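Local coordinates for 16S rRNA methyltransferase (Streptomyces sp. DSM 40477, PDB 3MQ2), which methylates the N1 position of adenine 1408 in 16S rRNA with S-adenosyl-L-methionine as methyl donor, conferring resistance to aminoglycosides such as kanamycin and apramycin, at residues Gln22-Tyr27 / Pro95-Gly100; Val31-Val34 / Lys40-Tyr43; Ala144-Val149 / His155-Pro160; Trp166-Tyr171 / Trp176-Cys181. One frame throughout, in Å; residues are numbered along the deposited sequence.

Contact 1 (Gln22-Tyr27 / Pro95-Gly100)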
loop_
_atom_site.group_PDB
_atom_site.type_symbol
_atom_site.label_atom_id
_atom_site.label_comp_id
_atom_site.label_asym_id
_atom_site.label_seq_id
_atom_site.Cartn_x
_atom_site.Cartn_y
_atom_site.Cartn_z
ATOM N N GLN A 22 14.355 -6.539 16.012
ATOM C CA GLN A 22 15.609 -5.845 16.256
ATOM C C GLN A 22 15.798 -4.708 15.257
ATOM O O GLN A 22 16.249 -3.623 15.623
ATOM C CB GLN A 22 16.787 -6.819 16.211
ATOM C CG GLN A 22 16.741 -7.875 17.308
ATOM C CD GLN A 22 17.941 -8.809 17.282
ATOM O OE1 GLN A 22 18.435 -9.233 18.328
ATOM N NE2 GLN A 22 18.411 -9.140 16.082
ATOM N N LEU A 23 15.445 -4.959 13.999
ATOM C CA LEU A 23 15.539 -3.932 12.969
ATOM C C LEU A 23 14.600 -2.774 13.280
ATOM O O LEU A 23 15.024 -1.622 13.359
ATOM C CB LEU A 23 15.213 -4.509 11.588
ATOM C CG LEU A 23 15.153 -3.501 10.436
ATOM C CD1 LEU A 23 16.474 -2.761 10.293
ATOM C CD2 LEU A 23 14.780 -4.178 9.128
ATOM N N ARG A 24 13.321 -3.092 13.470
ATOM C CA ARG A 24 12.302 -2.074 13.691
ATOM C C ARG A 24 12.623 -1.218 14.905
ATOM O O ARG A 24 12.302 -0.034 14.933
ATOM C CB ARG A 24 10.943 -2.720 13.941
ATOM C CG ARG A 24 10.661 -2.806 15.426
ATOM C CD ARG A 24 9.305 -3.340 15.722
ATOM N NE ARG A 24 8.258 -2.459 15.248
ATOM C CZ ARG A 24 7.047 -2.895 14.941
ATOM N NH1 ARG A 24 6.777 -4.189 15.073
ATOM N NH2 ARG A 24 6.121 -2.048 14.518
ATOM N N SER A 25 13.240 -1.822 15.920
ATOM C CA SER A 25 13.444 -1.132 17.194
ATOM C C SER A 25 14.374 0.069 17.044
ATOM O O SER A 25 14.441 0.925 17.923
ATOM C CB SER A 25 13.965 -2.095 18.266
ATOM O OG SER A 25 15.259 -2.572 17.949
ATOM N N GLN A 26 15.070 0.133 15.913
ATOM C CA GLN A 26 16.015 1.210 15.649
ATOM C C GLN A 26 15.352 2.416 14.997
ATOM O O GLN A 26 15.973 3.471 14.855
ATOM C CB GLN A 26 17.151 0.707 14.756
ATOM C CG GLN A 26 17.828 -0.554 15.271
ATOM C CD GLN A 26 18.763 -1.165 14.250
ATOM O OE1 GLN A 26 18.928 -0.638 13.150
ATOM N NE2 GLN A 26 19.380 -2.285 14.607
ATOM N N TYR A 27 14.095 2.259 14.596
ATOM C CA TYR A 27 13.386 3.328 13.911
ATOM C C TYR A 27 12.221 3.859 14.732
ATOM O O TYR A 27 11.769 3.218 15.678
ATOM C CB TYR A 27 12.938 2.879 12.509
ATOM C CG TYR A 27 14.120 2.557 11.618
ATOM C CD1 TYR A 27 14.711 3.540 10.853
ATOM C CD2 TYR A 27 14.664 1.279 11.581
ATOM C CE1 TYR A 27 15.799 3.272 10.059
ATOM C CE2 TYR A 27 15.761 0.995 10.775
ATOM C CZ TYR A 27 16.321 2.006 10.018
ATOM O OH TYR A 27 17.413 1.772 9.215
ATOM N N PRO A 95 3.969 -11.573 9.542
ATOM C CA PRO A 95 3.703 -11.373 10.967
ATOM C C PRO A 95 4.207 -10.015 11.442
ATOM O O PRO A 95 5.065 -9.936 12.323
ATOM C CB PRO A 95 4.490 -12.513 11.624
ATOM C CG PRO A 95 5.620 -12.758 10.704
ATOM C CD PRO A 95 5.080 -12.513 9.312
ATOM N N LEU A 96 3.682 -8.953 10.837
ATOM C CA LEU A 96 4.016 -7.590 11.228
ATOM C C LEU A 96 3.097 -7.145 12.356
ATOM O O LEU A 96 1.946 -7.560 12.435
ATOM C CB LEU A 96 3.858 -6.649 10.025
ATOM C CG LEU A 96 4.801 -6.870 8.838
ATOM C CD1 LEU A 96 4.252 -6.241 7.565
ATOM C CD2 LEU A 96 6.175 -6.317 9.152
ATOM N N SER A 97 3.598 -6.283 13.229
ATOM C CA SER A 97 2.747 -5.747 14.273
ATOM C C SER A 97 3.083 -4.283 14.491
ATOM O O SER A 97 4.218 -3.866 14.275
ATOM C CB SER A 97 2.959 -6.518 15.573
ATOM O OG SER A 97 4.331 -6.499 15.920
ATOM N N GLY A 98 2.085 -3.512 14.897
ATOM C CA GLY A 98 2.280 -2.116 15.253
ATOM C C GLY A 98 2.671 -1.163 14.130
ATOM O O GLY A 98 3.280 -0.123 14.381
ATOM N N VAL A 99 2.329 -1.503 12.894
ATOM C CA VAL A 99 2.550 -0.581 11.775
ATOM C C VAL A 99 1.841 0.748 12.073
ATOM O O VAL A 99 0.736 0.748 12.606
ATOM C CB VAL A 99 2.029 -1.182 10.454
ATOM C CG1 VAL A 99 2.034 -0.131 9.344
ATOM C CG2 VAL A 99 2.860 -2.415 10.056
ATOM N N GLY A 100 2.478 1.872 11.731
ATOM C CA GLY A 100 1.931 3.190 12.035
ATOM C C GLY A 100 1.305 3.929 10.868
ATOM O O GLY A 100 0.580 4.913 11.055
#

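Contact 2 (Val31-Val34 / Lys40-Tyr43)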
loop_
_atom_site.group_PDB
_atom_site.type_symbol
_atom_site.label_atom_id
_atom_site.label_comp_id
_atom_site.label_asym_id
_atom_site.label_seq_id
_atom_site.Cartn_x
_atom_site.Cartn_y
_atom_site.Cartn_z
ATOM N N VAL A 31 6.175 2.114 8.240
ATOM C CA VAL A 31 5.212 2.370 7.172
ATOM C C VAL A 31 5.144 1.107 6.340
ATOM O O VAL A 31 6.174 0.522 6.073
ATOM C CB VAL A 31 5.707 3.515 6.258
ATOM C CG1 VAL A 31 4.774 3.724 5.071
ATOM C CG2 VAL A 31 5.858 4.813 7.053
ATOM N N LEU A 32 3.944 0.681 5.953
ATOM C CA LEU A 32 3.780 -0.535 5.150
ATOM C C LEU A 32 3.066 -0.217 3.843
ATOM O O LEU A 32 1.997 0.390 3.860
ATOM C CB LEU A 32 2.962 -1.569 5.925
ATOM C CG LEU A 32 2.603 -2.851 5.172
ATOM C CD1 LEU A 32 3.865 -3.643 4.840
ATOM C CD2 LEU A 32 1.659 -3.708 5.996
ATOM N N ASP A 33 3.652 -0.628 2.718
ATOM C CA ASP A 33 2.999 -0.487 1.418
ATOM C C ASP A 33 2.546 -1.875 0.964
ATOM O O ASP A 33 3.373 -2.766 0.793
ATOM C CB ASP A 33 3.960 0.116 0.384
ATOM C CG ASP A 33 3.258 0.535 -0.904
ATOM O OD1 ASP A 33 2.055 0.857 -0.846
ATOM O OD2 ASP A 33 3.902 0.557 -1.976
ATOM N N VAL A 34 1.242 -2.053 0.781
ATOM C CA VAL A 34 0.671 -3.344 0.407
ATOM C C VAL A 34 0.365 -3.382 -1.087
ATOM O O VAL A 34 -0.371 -2.541 -1.595
ATOM C CB VAL A 34 -0.621 -3.623 1.213
ATOM C CG1 VAL A 34 -1.261 -4.946 0.771
ATOM C CG2 VAL A 34 -0.313 -3.615 2.717
ATOM N N LYS A 40 8.701 1.401 -6.448
ATOM C CA LYS A 40 9.244 2.757 -6.555
ATOM C C LYS A 40 8.731 3.672 -5.443
ATOM O O LYS A 40 9.464 4.512 -4.927
ATOM C CB LYS A 40 8.896 3.363 -7.919
ATOM C CG LYS A 40 9.583 2.683 -9.095
ATOM C CD LYS A 40 9.139 3.280 -10.424
ATOM C CE LYS A 40 9.875 2.641 -11.592
ATOM N NZ LYS A 40 11.345 2.866 -11.513
ATOM N N HIS A 41 7.469 3.499 -5.067
ATOM C CA HIS A 41 6.859 4.363 -4.059
ATOM C C HIS A 41 7.530 4.243 -2.692
ATOM O O HIS A 41 7.931 5.236 -2.099
ATOM C CB HIS A 41 5.354 4.069 -3.947
ATOM C CG HIS A 41 4.705 4.672 -2.739
ATOM N ND1 HIS A 41 4.582 6.034 -2.561
ATOM C CD2 HIS A 41 4.158 4.097 -1.641
ATOM C CE1 HIS A 41 3.984 6.270 -1.406
ATOM N NE2 HIS A 41 3.711 5.111 -0.831
ATOM N N PRO A 42 7.657 3.012 -2.171
ATOM C CA PRO A 42 8.286 2.899 -0.848
ATOM C C PRO A 42 9.759 3.303 -0.865
ATOM O O PRO A 42 10.296 3.718 0.159
ATOM C CB PRO A 42 8.133 1.407 -0.506
ATOM C CG PRO A 42 7.890 0.723 -1.828
ATOM C CD PRO A 42 7.108 1.731 -2.647
ATOM N N TYR A 43 10.406 3.191 -2.018
ATOM C CA TYR A 43 11.786 3.641 -2.131
ATOM C C TYR A 43 11.823 5.146 -1.881
ATOM O O TYR A 43 12.652 5.638 -1.112
ATOM C CB TYR A 43 12.360 3.302 -3.506
ATOM C CG TYR A 43 13.829 3.624 -3.625
ATOM C CD1 TYR A 43 14.797 2.669 -3.335
ATOM C CD2 TYR A 43 14.251 4.888 -4.020
ATOM C CE1 TYR A 43 16.147 2.960 -3.439
ATOM C CE2 TYR A 43 15.602 5.189 -4.118
ATOM C CZ TYR A 43 16.544 4.220 -3.830
ATOM O OH TYR A 43 17.891 4.514 -3.932
#

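Contact 3 (Ala144-Val149 / His155-Pro160)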
loop_
_atom_site.group_PDB
_atom_site.type_symbol
_atom_site.label_atom_id
_atom_site.label_comp_id
_atom_site.label_asym_id
_atom_site.label_seq_id
_atom_site.Cartn_x
_atom_site.Cartn_y
_atom_site.Cartn_z
ATOM N N ALA A 144 -10.595 1.253 -12.823
ATOM C CA ALA A 144 -11.197 -0.040 -12.534
ATOM C C ALA A 144 -12.689 0.007 -12.847
ATOM O O ALA A 144 -13.365 -1.018 -12.822
ATOM C CB ALA A 144 -10.962 -0.429 -11.062
ATOM N N TRP A 145 -13.202 1.204 -13.131
ATOM C CA TRP A 145 -14.613 1.366 -13.479
ATOM C C TRP A 145 -14.783 1.971 -14.868
ATOM O O TRP A 145 -15.864 2.431 -15.215
ATOM C CB TRP A 145 -15.331 2.256 -12.457
ATOM C CG TRP A 145 -15.528 1.616 -11.127
ATOM C CD1 TRP A 145 -16.625 0.906 -10.715
ATOM C CD2 TRP A 145 -14.611 1.616 -10.019
ATOM N NE1 TRP A 145 -16.446 0.469 -9.425
ATOM C CE2 TRP A 145 -15.223 0.888 -8.975
ATOM C CE3 TRP A 145 -13.337 2.153 -9.812
ATOM C CZ2 TRP A 145 -14.597 0.679 -7.740
ATOM C CZ3 TRP A 145 -12.714 1.939 -8.586
ATOM C CH2 TRP A 145 -13.352 1.219 -7.563
ATOM N N ARG A 146 -13.719 1.959 -15.657
ATOM C CA ARG A 146 -13.714 2.647 -16.943
ATOM C C ARG A 146 -13.133 1.762 -18.043
ATOM O O ARG A 146 -12.107 2.087 -18.629
ATOM C CB ARG A 146 -12.909 3.941 -16.817
ATOM C CG ARG A 146 -13.442 4.889 -15.729
ATOM C CD ARG A 146 -12.580 6.140 -15.591
ATOM N NE ARG A 146 -13.004 6.975 -14.468
ATOM C CZ ARG A 146 -12.331 8.041 -14.046
ATOM N NH1 ARG A 146 -11.208 8.400 -14.654
ATOM N NH2 ARG A 146 -12.764 8.736 -13.003
ATOM N N PRO A 147 -13.797 0.633 -18.337
ATOM C CA PRO A 147 -15.057 0.173 -17.747
ATOM C C PRO A 147 -14.827 -0.773 -16.567
ATOM O O PRO A 147 -13.692 -1.139 -16.260
ATOM C CB PRO A 147 -15.689 -0.596 -18.903
ATOM C CG PRO A 147 -14.502 -1.266 -19.531
ATOM C CD PRO A 147 -13.366 -0.252 -19.437
ATOM N N SER A 148 -15.911 -1.167 -15.906
ATOM C CA SER A 148 -15.801 -2.020 -14.723
ATOM C C SER A 148 -15.024 -3.311 -14.993
ATOM O O SER A 148 -15.338 -4.059 -15.924
ATOM C CB SER A 148 -17.189 -2.347 -14.170
ATOM O OG SER A 148 -17.828 -1.190 -13.661
ATOM N N VAL A 149 -14.011 -3.562 -14.168
ATOM C CA VAL A 149 -13.243 -4.806 -14.231
ATOM C C VAL A 149 -13.978 -5.869 -13.406
ATOM O O VAL A 149 -14.820 -5.538 -12.570
ATOM C CB VAL A 149 -11.814 -4.602 -13.691
ATOM C CG1 VAL A 149 -11.062 -3.597 -14.561
ATOM C CG2 VAL A 149 -11.860 -4.108 -12.249
ATOM N N HIS A 155 -20.220 -2.789 -8.195
ATOM C CA HIS A 155 -19.947 -1.559 -7.461
ATOM C C HIS A 155 -19.885 -0.395 -8.439
ATOM O O HIS A 155 -19.164 -0.458 -9.434
ATOM C CB HIS A 155 -18.611 -1.641 -6.725
ATOM C CG HIS A 155 -18.637 -2.487 -5.494
ATOM N ND1 HIS A 155 -18.238 -3.806 -5.492
ATOM C CD2 HIS A 155 -18.985 -2.196 -4.219
ATOM C CE1 HIS A 155 -18.355 -4.297 -4.271
ATOM N NE2 HIS A 155 -18.804 -3.339 -3.478
ATOM N N PRO A 156 -20.649 0.673 -8.172
ATOM C CA PRO A 156 -20.535 1.874 -9.006
ATOM C C PRO A 156 -19.194 2.551 -8.745
ATOM O O PRO A 156 -18.605 2.303 -7.699
ATOM C CB PRO A 156 -21.680 2.755 -8.501
ATOM C CG PRO A 156 -21.870 2.332 -7.080
ATOM C CD PRO A 156 -21.603 0.850 -7.063
ATOM N N GLU A 157 -18.713 3.375 -9.673
ATOM C CA GLU A 157 -17.467 4.101 -9.441
ATOM C C GLU A 157 -17.642 5.032 -8.245
ATOM O O GLU A 157 -18.576 5.829 -8.213
ATOM C CB GLU A 157 -17.056 4.917 -10.668
ATOM C CG GLU A 157 -15.747 5.696 -10.449
ATOM C CD GLU A 157 -15.315 6.515 -11.649
ATOM O OE1 GLU A 157 -15.428 6.014 -12.793
ATOM O OE2 GLU A 157 -14.858 7.665 -11.443
ATOM N N PRO A 158 -16.747 4.932 -7.253
ATOM C CA PRO A 158 -16.924 5.780 -6.067
ATOM C C PRO A 158 -16.531 7.231 -6.301
ATOM O O PRO A 158 -15.637 7.544 -7.082
ATOM C CB PRO A 158 -15.983 5.149 -5.041
ATOM C CG PRO A 158 -14.914 4.507 -5.873
ATOM C CD PRO A 158 -15.621 3.997 -7.105
ATOM N N THR A 159 -17.219 8.124 -5.605
ATOM C CA THR A 159 -16.908 9.539 -5.666
ATOM C C THR A 159 -16.674 9.980 -4.234
ATOM O O THR A 159 -17.002 9.241 -3.305
ATOM C CB THR A 159 -18.085 10.340 -6.232
ATOM O OG1 THR A 159 -19.182 10.276 -5.311
ATOM C CG2 THR A 159 -18.515 9.777 -7.583
ATOM N N PRO A 160 -16.110 11.183 -4.047
ATOM C CA PRO A 160 -15.927 11.679 -2.685
ATOM C C PRO A 160 -17.215 11.558 -1.874
ATOM O O PRO A 160 -17.181 11.109 -0.727
ATOM C CB PRO A 160 -15.566 13.150 -2.907
ATOM C CG PRO A 160 -14.848 13.141 -4.209
ATOM C CD PRO A 160 -15.563 12.115 -5.048
HETATM O O HOH W 1 -17.115 4.957 -14.405
HETATM O O HOH W 2 -19.401 -1.880 -11.687
#

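Contact 4 (Trp166-Tyr171 / Trp176-Cys181)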
loop_
_atom_site.group_PDB
_atom_site.type_symbol
_atom_site.label_atom_id
_atom_site.label_comp_id
_atom_site.label_asym_id
_atom_site.label_seq_id
_atom_site.Cartn_x
_atom_site.Cartn_y
_atom_site.Cartn_z
ATOM N N TRP A 166 -21.391 5.006 1.244
ATOM C CA TRP A 166 -21.409 3.543 1.332
ATOM C C TRP A 166 -20.071 2.870 1.663
ATOM O O TRP A 166 -20.055 1.710 2.075
ATOM C CB TRP A 166 -22.067 2.891 0.097
ATOM C CG TRP A 166 -21.390 3.102 -1.252
ATOM C CD1 TRP A 166 -21.717 4.036 -2.196
ATOM C CD2 TRP A 166 -20.315 2.329 -1.815
ATOM N NE1 TRP A 166 -20.905 3.907 -3.298
ATOM C CE2 TRP A 166 -20.034 2.870 -3.089
ATOM C CE3 TRP A 166 -19.555 1.246 -1.361
ATOM C CZ2 TRP A 166 -19.028 2.361 -3.914
ATOM C CZ3 TRP A 166 -18.554 0.743 -2.183
ATOM C CH2 TRP A 166 -18.302 1.301 -3.445
ATOM N N LEU A 167 -18.957 3.576 1.484
ATOM C CA LEU A 167 -17.654 3.008 1.849
ATOM C C LEU A 167 -17.354 3.193 3.330
ATOM O O LEU A 167 -16.842 2.286 3.979
ATOM C CB LEU A 167 -16.522 3.596 1.005
ATOM C CG LEU A 167 -16.313 2.936 -0.359
ATOM C CD1 LEU A 167 -15.224 3.646 -1.145
ATOM C CD2 LEU A 167 -15.974 1.462 -0.177
ATOM N N ALA A 168 -17.665 4.367 3.870
ATOM C CA ALA A 168 -17.371 4.626 5.278
ATOM C C ALA A 168 -17.952 3.556 6.212
ATOM O O ALA A 168 -17.244 3.048 7.082
ATOM C CB ALA A 168 -17.831 6.024 5.691
ATOM N N PRO A 169 -19.242 3.217 6.040
ATOM C CA PRO A 169 -19.865 2.218 6.916
ATOM C C PRO A 169 -19.154 0.881 6.827
ATOM O O PRO A 169 -18.940 0.231 7.851
ATOM C CB PRO A 169 -21.281 2.089 6.349
ATOM C CG PRO A 169 -21.536 3.377 5.681
ATOM C CD PRO A 169 -20.221 3.825 5.120
ATOM N N ARG A 170 -18.793 0.472 5.613
ATOM C CA ARG A 170 -18.078 -0.781 5.411
ATOM C C ARG A 170 -16.708 -0.752 6.065
ATOM O O ARG A 170 -16.266 -1.743 6.643
ATOM C CB ARG A 170 -17.896 -1.066 3.920
ATOM C CG ARG A 170 -19.178 -1.318 3.163
ATOM C CD ARG A 170 -18.875 -1.574 1.703
ATOM N NE ARG A 170 -20.018 -2.146 1.000
ATOM C CZ ARG A 170 -19.956 -2.657 -0.223
ATOM N NH1 ARG A 170 -18.803 -2.669 -0.884
ATOM N NH2 ARG A 170 -21.049 -3.156 -0.784
ATOM N N TYR A 171 -16.022 0.380 5.950
ATOM C CA TYR A 171 -14.706 0.505 6.560
ATOM C C TYR A 171 -14.823 0.409 8.081
ATOM O O TYR A 171 -14.027 -0.278 8.724
ATOM C CB TYR A 171 -14.025 1.807 6.122
ATOM C CG TYR A 171 -13.211 1.662 4.855
ATOM C CD1 TYR A 171 -13.700 0.947 3.771
ATOM C CD2 TYR A 171 -11.951 2.232 4.748
ATOM C CE1 TYR A 171 -12.958 0.803 2.609
ATOM C CE2 TYR A 171 -11.201 2.100 3.591
ATOM C CZ TYR A 171 -11.712 1.389 2.524
ATOM O OH TYR A 171 -10.957 1.250 1.383
ATOM N N TRP A 176 -11.749 0.402 10.230
ATOM C CA TRP A 176 -11.093 1.553 9.610
ATOM C C TRP A 176 -11.987 2.779 9.699
ATOM O O TRP A 176 -13.140 2.739 9.286
ATOM C CB TRP A 176 -10.799 1.310 8.130
ATOM C CG TRP A 176 -9.825 0.202 7.825
ATOM C CD1 TRP A 176 -9.734 -1.022 8.435
ATOM C CD2 TRP A 176 -8.815 0.225 6.810
ATOM N NE1 TRP A 176 -8.719 -1.763 7.851
ATOM C CE2 TRP A 176 -8.141 -1.016 6.852
ATOM C CE3 TRP A 176 -8.421 1.174 5.857
ATOM C CZ2 TRP A 176 -7.096 -1.328 5.990
ATOM C CZ3 TRP A 176 -7.376 0.862 4.997
ATOM C CH2 TRP A 176 -6.725 -0.377 5.072
ATOM N N LYS A 177 -11.446 3.867 10.236
ATOM C CA LYS A 177 -12.181 5.126 10.302
ATOM C C LYS A 177 -11.874 5.950 9.065
ATOM O O LYS A 177 -10.787 6.516 8.941
ATOM C CB LYS A 177 -11.813 5.909 11.562
ATOM C CG LYS A 177 -12.369 7.328 11.594
ATOM C CD LYS A 177 -13.864 7.348 11.315
ATOM C CE LYS A 177 -14.412 8.770 11.321
ATOM N NZ LYS A 177 -14.143 9.465 12.606
ATOM N N LEU A 178 -12.835 6.002 8.143
ATOM C CA LEU A 178 -12.650 6.741 6.896
ATOM C C LEU A 178 -12.945 8.213 7.132
ATOM O O LEU A 178 -14.103 8.602 7.283
ATOM C CB LEU A 178 -13.551 6.182 5.790
ATOM C CG LEU A 178 -13.391 6.824 4.407
ATOM C CD1 LEU A 178 -11.938 6.801 3.940
ATOM C CD2 LEU A 178 -14.292 6.129 3.394
ATOM N N ALA A 179 -11.890 9.025 7.166
ATOM C CA ALA A 179 -12.008 10.425 7.567
ATOM C C ALA A 179 -12.140 11.356 6.375
ATOM O O ALA A 179 -12.766 12.410 6.467
ATOM C CB ALA A 179 -10.810 10.825 8.399
ATOM N N ASP A 180 -11.526 10.982 5.259
ATOM C CA ASP A 180 -11.520 11.858 4.106
ATOM C C ASP A 180 -11.536 11.085 2.799
ATOM O O ASP A 180 -10.921 10.024 2.680
ATOM C CB ASP A 180 -10.304 12.773 4.139
ATOM C CG ASP A 180 -10.352 13.830 3.059
ATOM O OD1 ASP A 180 -11.096 14.824 3.230
ATOM O OD2 ASP A 180 -9.653 13.667 2.040
ATOM N N CYS A 181 -12.267 11.617 1.828
ATOM C CA CYS A 181 -12.293 11.063 0.481
ATOM C C CYS A 181 -12.171 12.211 -0.507
ATOM O O CYS A 181 -12.986 13.136 -0.496
ATOM C CB CYS A 181 -13.601 10.309 0.230
ATOM S SG CYS A 181 -14.009 9.062 1.481
HETATM O O HOH W 3 -15.163 4.399 8.541
#

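Contact 1 (Gln22-Tyr27 / Pro95-Gly100)
Arg24 reaches across to the backbone of Ser97 and holds a single carbonyl oxygen with both terminal nitrogens of its guanidinium. Arg24 NH2 lies 2.6 Å from Ser97 O, and Arg24 NH1 lies 2.7 Å from that oxygen, so the grip is end-on and bifurcated. Ser97 O sits in the guanidinium plane, but because one oxygen is shared between two N-H groups, neither bond is straight: the N-H...O angles are 138° from NH1 and 142° from NH2. Seen from the acceptor, NH2 lies in the carbonyl plane of Ser97, whereas NH1 is tilted out of it. The side chain gets there by an unusual first torsion, chi1 98°, away from the staggered values, followed by an extended chi2 and a bend at chi3. In the Rossmann-like methyltransferase fold, this joins the last part of helix 17-24 to the loop that leads into strand 99-105, through two segments whose nearest ends are 68 residues apart in sequence. A type I turn runs from Arg24 to Tyr27, with Tyr27 N bonded to Arg24 O at 2.9 Å. A salt bridge from Glu21 to Arg24 NH1 gives the guanidinium a second anchor on the helix side. Beyond Ser97 the chain passes through Gly98 with positive phi, and Gly98 O lies 3.4 Å from Arg24 NH2, near the guanidinium plane.

Contact 2 (Val31-Val34 / Lys40-Tyr43)
Asp33 OD2 is the polar atom on which this contact converges: it takes part in a hydrogen bond with the hydroxyl of Thr36, in the loop between the two segments, and it also meets two carbon atoms of helix 40-48. Pro42 CD comes to 3.5 Å from Asp33 OD2, and CD2 of His41 lies 3.6 Å from that oxygen. Asp33 CG stands anti to the backbone N (chi1 -169°), which carries the carboxylate from the end of strand 29-34 toward the first turn of the helix. His41 has the same kind of first torsion, chi1 167°, and turns its CD2 edge to the aspartate; OD2 and CG of Asp33 lie near the ring plane, while the carboxylate and imidazole planes are 71° apart. These segments belong to the beta-alpha-beta unit of strand 29-34, helix 40-48 and strand 52-58, part of the Rossmann-like core, and Asp33 comes within about 5 Å of the bound S-adenosyl-L-homocysteine, between side chain and ligand. Both imidazole nitrogens are engaged beyond the contact, ND1 with Leu192 O and NE2 with His103 ND1, which fixes the rotation of the ring. The carboxylate thus approaches His41 through a carbon-bearing edge; with OD2 bonded to Thr36 and both ring nitrogens committed, any effect of Asp33 on the ring is probably exerted without a direct hydrogen bond.

Contact 3 (Ala144-Val149 / His155-Pro160)
The indole of Trp145 lies against the backbone of Glu157 and the ring of Pro158, pinning together two irregular parts of the loop that links strand 134-141 to helix 160-173 in the Rossmann-like methyltransferase fold. Both contacts are CH-pi and fall on one face. Glu157 CA stands 3.5 Å from the centroid of the five-membered ring of Trp145, 11° off the normal, and Pro158 CD is equally far from the centroid of its six-membered ring, likewise nearly on the normal. At the ring edge, NE1 of Trp145 makes a weak hydrogen bond to His155 O, bent to 126°. Next to the indole, Arg146 meets Glu157 in a side-on salt bridge: NE bonds to OE1 and NH2 to OE2, one nitrogen to each oxygen, both on the syn side, though tilted out of the carboxylate plane. The bonds are nearly straight, although the guanidinium and carboxylate planes are turned 41° apart. Glu157 is extended, with CG anti to the backbone N, which carries its carboxylate past Trp145 CB to the arginine. Further out, Arg146 NH1 binds Asp205 and Phe207 O, and Leu116 of helix 109-116 packs on Trp145. Two waters complete the join. One links Ser148 OG to His155 O; the other donates to Trp145 O at 2.9 Å and to Glu157 OE1, with 2.6 Å between the water and that carboxylate oxygen.

Contact 4 (Trp166-Tyr171 / Trp176-Cys181)
Tyr171 and Trp176 set their rings steeply against each other, with planes at 79° and centroids 5.4 Å apart, the latter measured to the six-membered ring of the tryptophan. The approach is oblique: CE2 of Tyr171 comes to 3.7 Å from Trp176 CE3, while CD2 of the tyrosine also rests against CB of the tryptophan. Trp176 CG lies anti to its own carbonyl carbon, chi1 -64°, which swings the indole so that its CE3 atom comes to Tyr171 CE2; CB meets Tyr171 CD2 because the backbone directs it there. Alongside this pair, the backbones are tied by a hydrogen bond from Trp176 N to Tyr171 O, 2.8 Å long. This is where helix 160-173 turns back into strand 176-184, an outermost strand of the seven-stranded mixed sheet of the Rossmann-like fold; the short helix and strand segments run nearly antiparallel, at 152°. Leu178, two residues along the strand, has CG anti to the backbone N, which carries CD2 to the helix, where it meets Leu167 CB at 4.1 Å and the backbone N and CB of Ala168. Leu178 CB lies between Ala168 CA and Tyr171 CD2, in loose contact with each. One water joins the two backbones, donating to Ala168 O and Trp176 O and accepting from Leu178 N. The polar ends of the aromatic pair are held outside these segments: Tyr171 OH bonds to Val115 O, and Trp176 NE1 to Leu123 O on helix 121-128, while Phe136 of strand 134-141 touches both rings.

In the fold
From the N terminus, contact 1 opens in the last part of helix 17-24 and closes a long loop where the chain enters strand 99-105. Contact 2 is nested within that loop and spans the short turn from strand 29-34 into helix 40-48. The two touch where Leu96 and Val99 pack on Leu32, strands 99-105 and 29-34 being neighbours in the sheet. Contacts 3 and 4 follow in series, closing short loops before helix 160-173 and after it. They meet where His155 packs on Trp166 and, probably, hydrogen-bonds to Arg170. Contacts 1 and 3 lie on opposite sides of the chain's centre, about 35 Å apart between centres, while contacts 1, 2 and 4 reach the same sheet.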